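Alpha-glucosidase ([Eubacterium] rectale, PDB 6PNR) probably hydrolyses alpha-linked sulfoquinovosides, the sugar-sulfonates of plant sulfolipid, as a retaining glycosidase of family GH31. Local coordinates at residues Arg263-Ala268 against Arg546-Tyr551; Trp415-Ala420 against Gln448-Leu453; Asp435-Met440 against Thr517-Thr522; Ala470-Gly475 against Ala511-Phe516. One frame throughout, in Å; residues are numbered along the deposited sequence.

Contact 1 (Arg263-Ala268 against Arg546-Tyr551)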
# COMPACT_ATOMS: atom_id res chain seq x y z
N ARG A 263 23.80 43.75 -4.85
CA ARG A 263 23.70 43.42 -3.43
C ARG A 263 24.97 42.73 -2.91
O ARG A 263 24.94 42.17 -1.81
CB ARG A 263 22.47 42.53 -3.18
CG ARG A 263 21.22 43.30 -2.73
CD ARG A 263 20.86 44.44 -3.67
NE ARG A 263 19.46 44.84 -3.49
CZ ARG A 263 18.76 45.54 -4.37
NH1 ARG A 263 19.33 45.93 -5.52
NH2 ARG A 263 17.50 45.84 -4.12
N ASN A 264 26.05 42.75 -3.68
CA ASN A 264 27.36 42.25 -3.24
C ASN A 264 27.36 40.74 -2.99
O ASN A 264 28.15 40.23 -2.19
CB ASN A 264 27.85 42.98 -1.98
CG ASN A 264 27.91 44.47 -2.18
OD1 ASN A 264 28.30 44.96 -3.26
ND2 ASN A 264 27.48 45.22 -1.17
N ILE A 265 26.48 40.01 -3.67
CA ILE A 265 26.55 38.56 -3.70
C ILE A 265 27.48 38.16 -4.84
O ILE A 265 27.27 38.57 -5.99
CB ILE A 265 25.16 37.94 -3.88
CG1 ILE A 265 24.22 38.34 -2.73
CG2 ILE A 265 25.26 36.43 -4.00
CD1 ILE A 265 22.75 38.15 -3.06
N LYS A 266 28.51 37.38 -4.52
CA LYS A 266 29.43 36.90 -5.55
C LYS A 266 28.74 35.86 -6.43
O LYS A 266 28.14 34.91 -5.93
CB LYS A 266 30.68 36.30 -4.91
CG LYS A 266 31.60 37.33 -4.30
CD LYS A 266 32.52 36.66 -3.28
CE LYS A 266 33.69 37.57 -2.93
NZ LYS A 266 34.71 36.85 -2.11
N VAL A 267 28.86 36.03 -7.75
CA VAL A 267 28.16 35.17 -8.70
C VAL A 267 29.20 34.46 -9.55
O VAL A 267 30.03 35.11 -10.20
CB VAL A 267 27.17 35.96 -9.57
CG1 VAL A 267 26.52 35.07 -10.61
CG2 VAL A 267 26.11 36.63 -8.68
N ALA A 268 29.16 33.12 -9.55
CA ALA A 268 29.97 32.32 -10.46
C ALA A 268 29.30 32.17 -11.81
O ALA A 268 29.97 32.16 -12.85
CB ALA A 268 30.24 30.93 -9.85
N ARG A 546 26.87 36.96 2.72
CA ARG A 546 27.77 36.38 3.71
C ARG A 546 27.98 34.89 3.47
O ARG A 546 29.12 34.40 3.46
CB ARG A 546 27.24 36.64 5.11
CG ARG A 546 27.85 35.75 6.20
CD ARG A 546 27.32 36.16 7.56
NE ARG A 546 27.82 35.33 8.64
CZ ARG A 546 27.35 34.12 8.93
NH1 ARG A 546 26.37 33.58 8.21
NH2 ARG A 546 27.87 33.46 9.95
N LEU A 547 26.89 34.13 3.26
CA LEU A 547 27.01 32.69 3.08
C LEU A 547 27.84 32.36 1.85
O LEU A 547 28.69 31.46 1.88
CB LEU A 547 25.62 32.04 2.98
CG LEU A 547 24.66 32.29 4.16
CD1 LEU A 547 23.28 31.67 3.91
CD2 LEU A 547 25.22 31.80 5.49
N VAL A 548 27.62 33.08 0.76
CA VAL A 548 28.37 32.81 -0.46
C VAL A 548 29.83 33.21 -0.28
O VAL A 548 30.74 32.53 -0.76
CB VAL A 548 27.70 33.53 -1.64
CG1 VAL A 548 28.60 33.52 -2.86
CG2 VAL A 548 26.34 32.87 -1.96
N ASP A 549 30.08 34.32 0.43
CA ASP A 549 31.46 34.70 0.72
C ASP A 549 32.16 33.61 1.52
O ASP A 549 33.30 33.24 1.19
CB ASP A 549 31.49 36.03 1.47
CG ASP A 549 32.90 36.63 1.57
OD1 ASP A 549 33.78 36.26 0.76
OD2 ASP A 549 33.13 37.47 2.46
N VAL A 550 31.49 33.04 2.52
CA VAL A 550 32.06 31.91 3.26
C VAL A 550 32.43 30.78 2.30
O VAL A 550 33.51 30.19 2.40
CB VAL A 550 31.10 31.43 4.36
CG1 VAL A 550 31.57 30.11 4.94
CG2 VAL A 550 31.00 32.47 5.46
N TYR A 551 31.53 30.46 1.36
CA TYR A 551 31.83 29.42 0.37
C TYR A 551 33.11 29.74 -0.39
O TYR A 551 33.97 28.87 -0.55
CB TYR A 551 30.64 29.26 -0.58
CG TYR A 551 30.91 28.42 -1.82
CD1 TYR A 551 30.90 27.03 -1.77
CD2 TYR A 551 31.13 29.03 -3.04
CE1 TYR A 551 31.11 26.27 -2.91
CE2 TYR A 551 31.35 28.29 -4.18
CZ TYR A 551 31.35 26.91 -4.11
OH TYR A 551 31.57 26.19 -5.26
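Lys-266 reaches across to helix 538-568 with its ammonium on the carboxylate of Asp-549, a salt bridge of 3.1 Å from NZ to OD1. The lysine chain is extended beyond CG, and it crosses the short aspartate side chain at a slant. NZ does not lie level with the carboxylate: it comes in from above, 40° out of the plane. Asp-549 holds its CG anti to the backbone N (chi1 -169°), which swings the carboxylate off the helix toward the lysine. The other oxygen, OD2, takes the Tyr-665 hydroxyl and the Lys-664 ammonium from the C-terminal helix 655-665, so the acid is shared among three partners and is probably kept ionised by the two lysines. Beside this polar pair lies the apolar half. Val-548 points toward the incoming chain and sets CG1 against the Lys-266 carbonyl, 3.4 Å from its O, and 4.0 Å from Lys-266 CB, while CG2 meets Ile-265 CG2 at 4.2 Å. The setting is that of a (beta/alpha)8 barrel: the loop leaving helix 250-262 enters the parallel strand 267-271 here, and helix 538-568, which follows the last barrel strand, lies against that entry. Replacing Asp-549 with an alanine would probably leave the Lys-266 and Lys-664 ammonium groups without their shared counter-charge and the Tyr-665 hydroxyl without its acceptor. Ile-265 also rests on Ala-545 and Met-541, one and two turns before Val-548, and Val-548 touches Leu-242 of the neighbouring strand.

Contact 2 (Trp415-Ala420 against Gln448-Leu453)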
# COMPACT_ATOMS: atom_id res chain seq x y z
N TRP A 415 18.89 3.57 -18.93
CA TRP A 415 18.77 4.86 -19.60
C TRP A 415 19.58 5.97 -18.94
O TRP A 415 20.26 6.72 -19.67
CB TRP A 415 17.30 5.27 -19.70
CG TRP A 415 16.97 5.86 -21.02
CD1 TRP A 415 16.76 7.18 -21.31
CD2 TRP A 415 16.85 5.15 -22.26
NE1 TRP A 415 16.49 7.33 -22.65
CE2 TRP A 415 16.54 6.11 -23.25
CE3 TRP A 415 16.96 3.81 -22.62
CZ2 TRP A 415 16.35 5.76 -24.59
CZ3 TRP A 415 16.77 3.46 -23.95
CH2 TRP A 415 16.47 4.43 -24.92
N PRO A 416 19.55 6.16 -17.61
CA PRO A 416 20.32 7.27 -17.02
C PRO A 416 21.80 7.22 -17.34
O PRO A 416 22.41 8.28 -17.47
CB PRO A 416 20.06 7.09 -15.52
CG PRO A 416 18.71 6.45 -15.46
CD PRO A 416 18.73 5.47 -16.60
N VAL A 417 22.40 6.03 -17.44
CA VAL A 417 23.83 5.96 -17.75
C VAL A 417 24.08 6.21 -19.23
O VAL A 417 25.08 6.84 -19.60
CB VAL A 417 24.41 4.62 -17.28
CG1 VAL A 417 25.91 4.54 -17.60
CG2 VAL A 417 24.20 4.47 -15.80
N LEU A 418 23.19 5.71 -20.11
CA LEU A 418 23.31 6.07 -21.53
C LEU A 418 23.25 7.58 -21.71
O LEU A 418 24.03 8.16 -22.48
CB LEU A 418 22.20 5.40 -22.35
CG LEU A 418 22.35 3.89 -22.52
CD1 LEU A 418 21.09 3.28 -23.15
CD2 LEU A 418 23.58 3.59 -23.36
N TRP A 419 22.32 8.23 -21.01
CA TRP A 419 22.19 9.68 -21.10
C TRP A 419 23.41 10.38 -20.52
O TRP A 419 23.92 11.35 -21.10
CB TRP A 419 20.88 10.07 -20.40
CG TRP A 419 20.58 11.52 -20.21
CD1 TRP A 419 20.05 12.09 -19.08
CD2 TRP A 419 20.72 12.58 -21.16
NE1 TRP A 419 19.89 13.45 -19.26
CE2 TRP A 419 20.29 13.77 -20.52
CE3 TRP A 419 21.16 12.65 -22.48
CZ2 TRP A 419 20.31 15.01 -21.16
CZ3 TRP A 419 21.18 13.89 -23.11
CH2 TRP A 419 20.76 15.05 -22.45
N ALA A 420 23.92 9.89 -19.38
CA ALA A 420 25.16 10.41 -18.82
C ALA A 420 26.29 10.32 -19.83
O ALA A 420 27.05 11.28 -20.03
CB ALA A 420 25.52 9.64 -17.55
N GLN A 448 29.41 6.98 -12.02
CA GLN A 448 30.64 7.39 -11.37
C GLN A 448 31.64 7.96 -12.37
O GLN A 448 32.40 8.87 -12.04
CB GLN A 448 31.27 6.21 -10.61
CG GLN A 448 30.44 5.68 -9.41
CD GLN A 448 29.28 4.77 -9.82
OE1 GLN A 448 29.03 4.57 -11.00
NE2 GLN A 448 28.58 4.22 -8.83
N LYS A 449 31.66 7.41 -13.59
CA LYS A 449 32.53 7.91 -14.66
C LYS A 449 31.86 9.02 -15.46
O LYS A 449 32.48 10.07 -15.71
CB LYS A 449 32.92 6.78 -15.61
CG LYS A 449 33.79 7.29 -16.78
CD LYS A 449 34.21 6.23 -17.78
CE LYS A 449 35.14 6.86 -18.85
NZ LYS A 449 35.57 5.89 -19.90
N TYR A 450 30.61 8.81 -15.86
CA TYR A 450 29.97 9.60 -16.91
C TYR A 450 29.21 10.82 -16.41
O TYR A 450 28.72 11.60 -17.23
CB TYR A 450 29.00 8.73 -17.71
CG TYR A 450 29.68 7.63 -18.48
CD1 TYR A 450 30.77 7.91 -19.30
CD2 TYR A 450 29.24 6.32 -18.37
CE1 TYR A 450 31.40 6.90 -20.01
CE2 TYR A 450 29.86 5.30 -19.07
CZ TYR A 450 30.94 5.60 -19.89
OH TYR A 450 31.56 4.59 -20.58
N CYS A 451 29.07 11.00 -15.11
CA CYS A 451 28.36 12.16 -14.59
C CYS A 451 29.35 13.05 -13.85
O CYS A 451 29.95 12.61 -12.86
CB CYS A 451 27.21 11.72 -13.69
SG CYS A 451 26.41 13.08 -12.83
N THR A 452 29.54 14.28 -14.34
CA THR A 452 30.51 15.20 -13.73
C THR A 452 30.05 15.75 -12.38
O THR A 452 30.89 16.20 -11.59
CB THR A 452 30.80 16.37 -14.66
OG1 THR A 452 29.57 16.90 -15.17
CG2 THR A 452 31.70 15.94 -15.83
N LEU A 453 28.75 15.74 -12.10
CA LEU A 453 28.23 16.29 -10.85
C LEU A 453 26.80 15.83 -10.64
O LEU A 453 25.97 15.98 -11.54
CB LEU A 453 28.30 17.83 -10.86
CG LEU A 453 27.64 18.59 -9.70
CD1 LEU A 453 28.36 18.33 -8.37
CD2 LEU A 453 27.61 20.08 -9.97
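Ala-420 and Tyr-450 bring their backbones to 5.2 Å between CA atoms, close enough to bring the two carbonyl oxygens together: Ala-420 O and Tyr-450 O are 3.3 Å apart, two acceptors with no hydrogen bond between them. Within the GH31 barrel this is helix 408-429 meeting the short helix 447-450, with strand 437-439 between them in the chain, just where the latter helix ends and Cys-451 leaves helical geometry. The Tyr-450 carbonyl is instead served by the hydroxyl of Tyr-438, on that intervening strand. The longer helix lacks backbone bonds to the preceding turn at the N atoms of Pro-416 and Val-417; the regular bonds are back by Trp-419 N on Trp-415 O (2.9 Å), and Ala-420 N on Pro-416 O follows. A small residue at the meeting point permits the close approach, for the Ala-420 methyl sits directly on the Tyr-450 methylene, CB to CB 3.6 Å. From there the phenol leads away from the helix. Its CG is anti to the carbonyl carbon (chi1 -65°), and the CD2 edge of the ring stays near Val-417, one turn before Ala-420, the two side chains crossing at about a right angle. Lys-449 CG lies over one ring face, and Tyr-424 makes an edge-to-face pair with the same ring. Val-417 CG1, anti to its own backbone N, lies near the ring plane and touches Tyr-450 CD2 at 3.9 Å.

Contact 3 (Asp435-Met440 against Thr517-Thr522)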
# COMPACT_ATOMS: atom_id res chain seq x y z
N ASP A 435 36.43 21.71 -17.67
CA ASP A 435 36.17 23.12 -17.94
C ASP A 435 34.69 23.47 -17.98
O ASP A 435 34.34 24.62 -17.70
CB ASP A 435 36.79 23.56 -19.26
CG ASP A 435 38.29 23.33 -19.31
OD1 ASP A 435 38.95 23.46 -18.25
OD2 ASP A 435 38.80 23.02 -20.40
N VAL A 436 33.84 22.53 -18.34
CA VAL A 436 32.40 22.71 -18.29
C VAL A 436 31.84 21.60 -17.42
O VAL A 436 32.44 20.54 -17.28
CB VAL A 436 31.73 22.68 -19.69
CG1 VAL A 436 32.44 23.61 -20.66
CG2 VAL A 436 31.69 21.28 -20.21
N VAL A 437 30.69 21.85 -16.81
CA VAL A 437 30.13 20.86 -15.90
C VAL A 437 28.63 20.75 -16.12
O VAL A 437 27.93 21.76 -16.24
CB VAL A 437 30.45 21.21 -14.42
CG1 VAL A 437 30.00 22.62 -14.07
CG2 VAL A 437 29.84 20.16 -13.49
N TYR A 438 28.14 19.52 -16.21
CA TYR A 438 26.70 19.27 -16.23
C TYR A 438 26.34 18.53 -14.95
O TYR A 438 27.17 17.86 -14.34
CB TYR A 438 26.25 18.48 -17.48
CG TYR A 438 27.08 17.24 -17.72
CD1 TYR A 438 28.27 17.30 -18.43
CD2 TYR A 438 26.69 16.01 -17.21
CE1 TYR A 438 29.05 16.17 -18.64
CE2 TYR A 438 27.46 14.86 -17.40
CZ TYR A 438 28.64 14.95 -18.12
OH TYR A 438 29.42 13.83 -18.31
N PHE A 439 25.10 18.67 -14.52
CA PHE A 439 24.69 17.98 -13.31
C PHE A 439 23.43 17.18 -13.57
O PHE A 439 22.51 17.65 -14.24
CB PHE A 439 24.52 18.94 -12.11
CG PHE A 439 23.97 20.31 -12.47
CD1 PHE A 439 24.80 21.29 -13.00
CD2 PHE A 439 22.63 20.61 -12.23
CE1 PHE A 439 24.29 22.55 -13.31
CE2 PHE A 439 22.12 21.87 -12.54
CZ PHE A 439 22.93 22.83 -13.07
N MET A 440 23.41 15.95 -13.05
CA MET A 440 22.33 15.00 -13.28
C MET A 440 21.68 14.60 -11.96
O MET A 440 22.34 14.55 -10.92
CB MET A 440 22.85 13.76 -14.00
CG MET A 440 23.73 14.07 -15.21
SD MET A 440 24.19 12.58 -16.10
CE MET A 440 22.59 12.00 -16.68
N THR A 517 29.24 22.44 0.60
CA THR A 517 29.15 21.44 -0.46
C THR A 517 29.96 21.97 -1.64
O THR A 517 30.35 23.15 -1.61
CB THR A 517 27.69 21.16 -0.87
OG1 THR A 517 27.17 22.28 -1.60
CG2 THR A 517 26.80 20.88 0.35
N PRO A 518 30.24 21.17 -2.68
CA PRO A 518 31.08 21.67 -3.78
C PRO A 518 30.48 22.79 -4.64
O PRO A 518 31.26 23.46 -5.34
CB PRO A 518 31.33 20.42 -4.64
CG PRO A 518 31.09 19.28 -3.72
CD PRO A 518 30.00 19.72 -2.79
N PHE A 519 29.16 23.03 -4.61
CA PHE A 519 28.51 23.75 -5.71
C PHE A 519 27.22 24.37 -5.19
O PHE A 519 26.28 23.64 -4.85
CB PHE A 519 28.25 22.75 -6.84
CG PHE A 519 27.82 23.35 -8.17
CD1 PHE A 519 28.76 23.84 -9.07
CD2 PHE A 519 26.48 23.30 -8.56
CE1 PHE A 519 28.36 24.34 -10.31
CE2 PHE A 519 26.08 23.80 -9.80
CZ PHE A 519 27.03 24.31 -10.68
N MET A 520 27.16 25.71 -5.13
CA MET A 520 26.01 26.46 -4.60
C MET A 520 25.11 26.93 -5.75
O MET A 520 25.52 27.79 -6.55
CB MET A 520 26.46 27.68 -3.79
CG MET A 520 27.09 27.37 -2.45
SD MET A 520 27.32 28.85 -1.44
CE MET A 520 25.65 29.11 -0.77
N ARG A 521 23.88 26.42 -5.80
CA ARG A 521 22.94 26.76 -6.87
C ARG A 521 21.53 26.95 -6.33
O ARG A 521 21.04 26.12 -5.56
CB ARG A 521 22.95 25.67 -7.96
CG ARG A 521 22.03 25.97 -9.15
CD ARG A 521 22.05 24.82 -10.17
NE ARG A 521 21.80 23.51 -9.56
CZ ARG A 521 20.60 23.10 -9.15
NH1 ARG A 521 19.55 23.91 -9.29
NH2 ARG A 521 20.44 21.89 -8.61
N THR A 522 20.87 28.05 -6.72
CA THR A 522 19.49 28.30 -6.33
C THR A 522 18.55 27.81 -7.44
O THR A 522 18.97 27.39 -8.52
CB THR A 522 19.24 29.80 -6.04
OG1 THR A 522 19.30 30.56 -7.25
CG2 THR A 522 20.25 30.35 -5.03
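Phe-439 lies over one face of the Arg-521 guanidinium, the two planes within 5° of each other but shifted, so that the outer part of the ring meets the inner end of the group. The phenyl CE2 is 3.4 Å from Arg-521 NE, and its CZ is 3.6 Å from Arg-521 CD. The arginine runs out extended from the backbone and then bends at chi3 (52°), which turns the guanidinium alongside the ring. Its N-H groups are used by others: NE bonds to His-488 and NH2 makes a salt bridge with Asp-490, while Trp-455 and Trp-271 add cation-pi contacts. Phe-439 also meets Phe-519 obliquely, CE1 to CE2 4.1 Å, with ring centroids 5.7 Å apart and planes inclined at 52°. Val-437, two residues back on the same strand, adds a looser touch, its CG1 4.4 Å from Phe-519 CE1. With a leucine in place of Phe-439, one guanidinium face of Arg-521 would probably lose its flat cover and Phe-519 part of its packing. All four side chains are buried and point inward from strand 437-439 and from the chain leading into and along strand 521-522, with Met-388 and Ile-243 of other strands packed beside them. These are the inner residues of a TIM barrel, and the Arg-521 side chain is about 6 Å from the bound aza-sugar inhibitor, consistent with a second layer behind the pocket residues Trp-455 and Met-388, which it touches.

Contact 4 (Ala470-Gly475 against Ala511-Phe516)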
# COMPACT_ATOMS: atom_id res chain seq x y z
N ALA A 470 16.51 17.74 4.97
CA ALA A 470 17.30 16.67 5.58
C ALA A 470 17.59 15.54 4.60
O ALA A 470 18.63 14.89 4.70
CB ALA A 470 16.57 16.14 6.81
N SER A 471 16.69 15.30 3.63
CA SER A 471 16.87 14.15 2.74
C SER A 471 18.04 14.36 1.79
O SER A 471 18.59 13.39 1.27
CB SER A 471 15.57 13.85 1.97
OG SER A 471 15.22 14.91 1.08
N VAL A 472 18.43 15.62 1.59
CA VAL A 472 19.63 15.94 0.81
C VAL A 472 20.87 15.32 1.45
O VAL A 472 21.77 14.83 0.75
CB VAL A 472 19.76 17.46 0.69
CG1 VAL A 472 21.14 17.83 0.10
CG2 VAL A 472 18.59 18.05 -0.11
N ILE A 473 20.96 15.36 2.78
CA ILE A 473 22.16 14.85 3.44
C ILE A 473 22.25 13.34 3.27
O ILE A 473 23.32 12.79 2.99
CB ILE A 473 22.17 15.22 4.94
CG1 ILE A 473 22.03 16.72 5.12
CG2 ILE A 473 23.45 14.71 5.59
CD1 ILE A 473 21.37 17.08 6.41
N CYS A 474 21.12 12.65 3.49
CA CYS A 474 21.06 11.21 3.27
C CYS A 474 21.46 10.85 1.84
O CYS A 474 22.22 9.90 1.61
CB CYS A 474 19.64 10.73 3.59
SG CYS A 474 19.47 8.92 3.72
N GLY A 475 20.94 11.60 0.86
CA GLY A 475 21.31 11.36 -0.52
C GLY A 475 22.79 11.56 -0.78
O GLY A 475 23.39 10.83 -1.57
N ALA A 511 20.68 27.31 2.31
CA ALA A 511 21.90 27.94 1.80
C ALA A 511 23.08 27.74 2.76
O ALA A 511 24.23 27.59 2.32
CB ALA A 511 21.64 29.41 1.53
N GLU A 512 22.82 27.75 4.08
CA GLU A 512 23.92 27.62 5.04
C GLU A 512 24.45 26.19 5.12
O GLU A 512 25.56 25.98 5.63
CB GLU A 512 23.48 28.12 6.43
CG GLU A 512 22.68 27.13 7.27
CD GLU A 512 22.10 27.76 8.54
OE1 GLU A 512 21.67 28.93 8.49
OE2 GLU A 512 22.07 27.07 9.59
N MET A 513 23.68 25.21 4.63
CA MET A 513 24.23 23.87 4.39
C MET A 513 25.00 23.83 3.09
O MET A 513 26.12 23.28 3.03
CB MET A 513 23.10 22.84 4.36
CG MET A 513 23.52 21.50 3.74
SD MET A 513 22.27 20.20 3.83
CE MET A 513 21.12 20.75 2.57
N ALA A 514 24.43 24.43 2.04
CA ALA A 514 25.00 24.35 0.70
C ALA A 514 26.40 24.96 0.63
O ALA A 514 27.21 24.54 -0.21
CB ALA A 514 24.07 25.04 -0.30
N MET A 515 26.71 25.95 1.48
CA MET A 515 28.05 26.51 1.43
C MET A 515 29.11 25.53 1.89
O MET A 515 30.29 25.76 1.64
CB MET A 515 28.14 27.81 2.24
CG MET A 515 27.90 27.66 3.74
SD MET A 515 27.87 29.30 4.53
CE MET A 515 27.76 28.86 6.26
N PHE A 516 28.72 24.42 2.54
CA PHE A 516 29.64 23.33 2.84
C PHE A 516 29.44 22.16 1.89
O PHE A 516 29.41 21.00 2.32
CB PHE A 516 29.49 22.87 4.29
CG PHE A 516 29.79 23.94 5.31
CD1 PHE A 516 31.10 24.26 5.64
CD2 PHE A 516 28.75 24.62 5.94
CE1 PHE A 516 31.38 25.24 6.57
CE2 PHE A 516 29.01 25.61 6.87
CZ PHE A 516 30.34 25.92 7.19
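Met-513 carries this contact almost alone, its long side chain bridging two helices whose closest CA atoms, those of Ile-473 and Met-513, are still 9.3 Å apart. The first two torsions are extended, CG anti to the backbone N (chi1 164°) and SD in turn anti to CA, so the thioether is pushed straight out from helix 504-514. At chi3 (75°) the chain bends and turns the terminal methyl aside, giving sulfur and methyl different partners on helix 469-481. The sulfur faces Ile-473, with SD 3.7 Å from CG1 and 4.1 Å from CD1. That isoleucine leaves its helix obliquely, but with CG1 anti to the carbonyl carbon (chi1 -55°) its ethyl branch is brought round to the methionine. The methyl goes to Val-472, CE lying 3.8 Å from CG1 and 4.0 Å from CB, the CG1 branch being the one anti to the valine's backbone N. No hydrogen bond crosses between the segments, and the meeting is entirely apolar and buried. Val-472 and Ile-473 both cross the methionine obliquely. Val-472 also touches Gln-459 and Ser-489 in the loops, and from the same helix as Met-513, Ala-511 and Ala-514 rest on Ile-491 of strand 490-491. Two helices of successive beta-alpha steps thus pack beside each other around the late strands of the GH31 (beta/alpha)8 barrel.

From the N terminus, contact 1 opens first, at the entry to strand 267-271, and closes last, on helix 538-568, so its loop takes in the other three contacts. Contact 2 opens on helix 408-429 and crosses contact 3: strand 437-439 falls between the two segments of contact 2, and the crossing is bonded by Leu-453 O with Met-440 N. Contact 3 then spans the interval in which contact 4 pairs helices 469-481 and 504-514. Met-520 packs on the latter helix, and Tyr-551 OH bonds to Pro-518 O, joining contacts 3 and 1. Together they tie early and late barrel strands to surrounding helices.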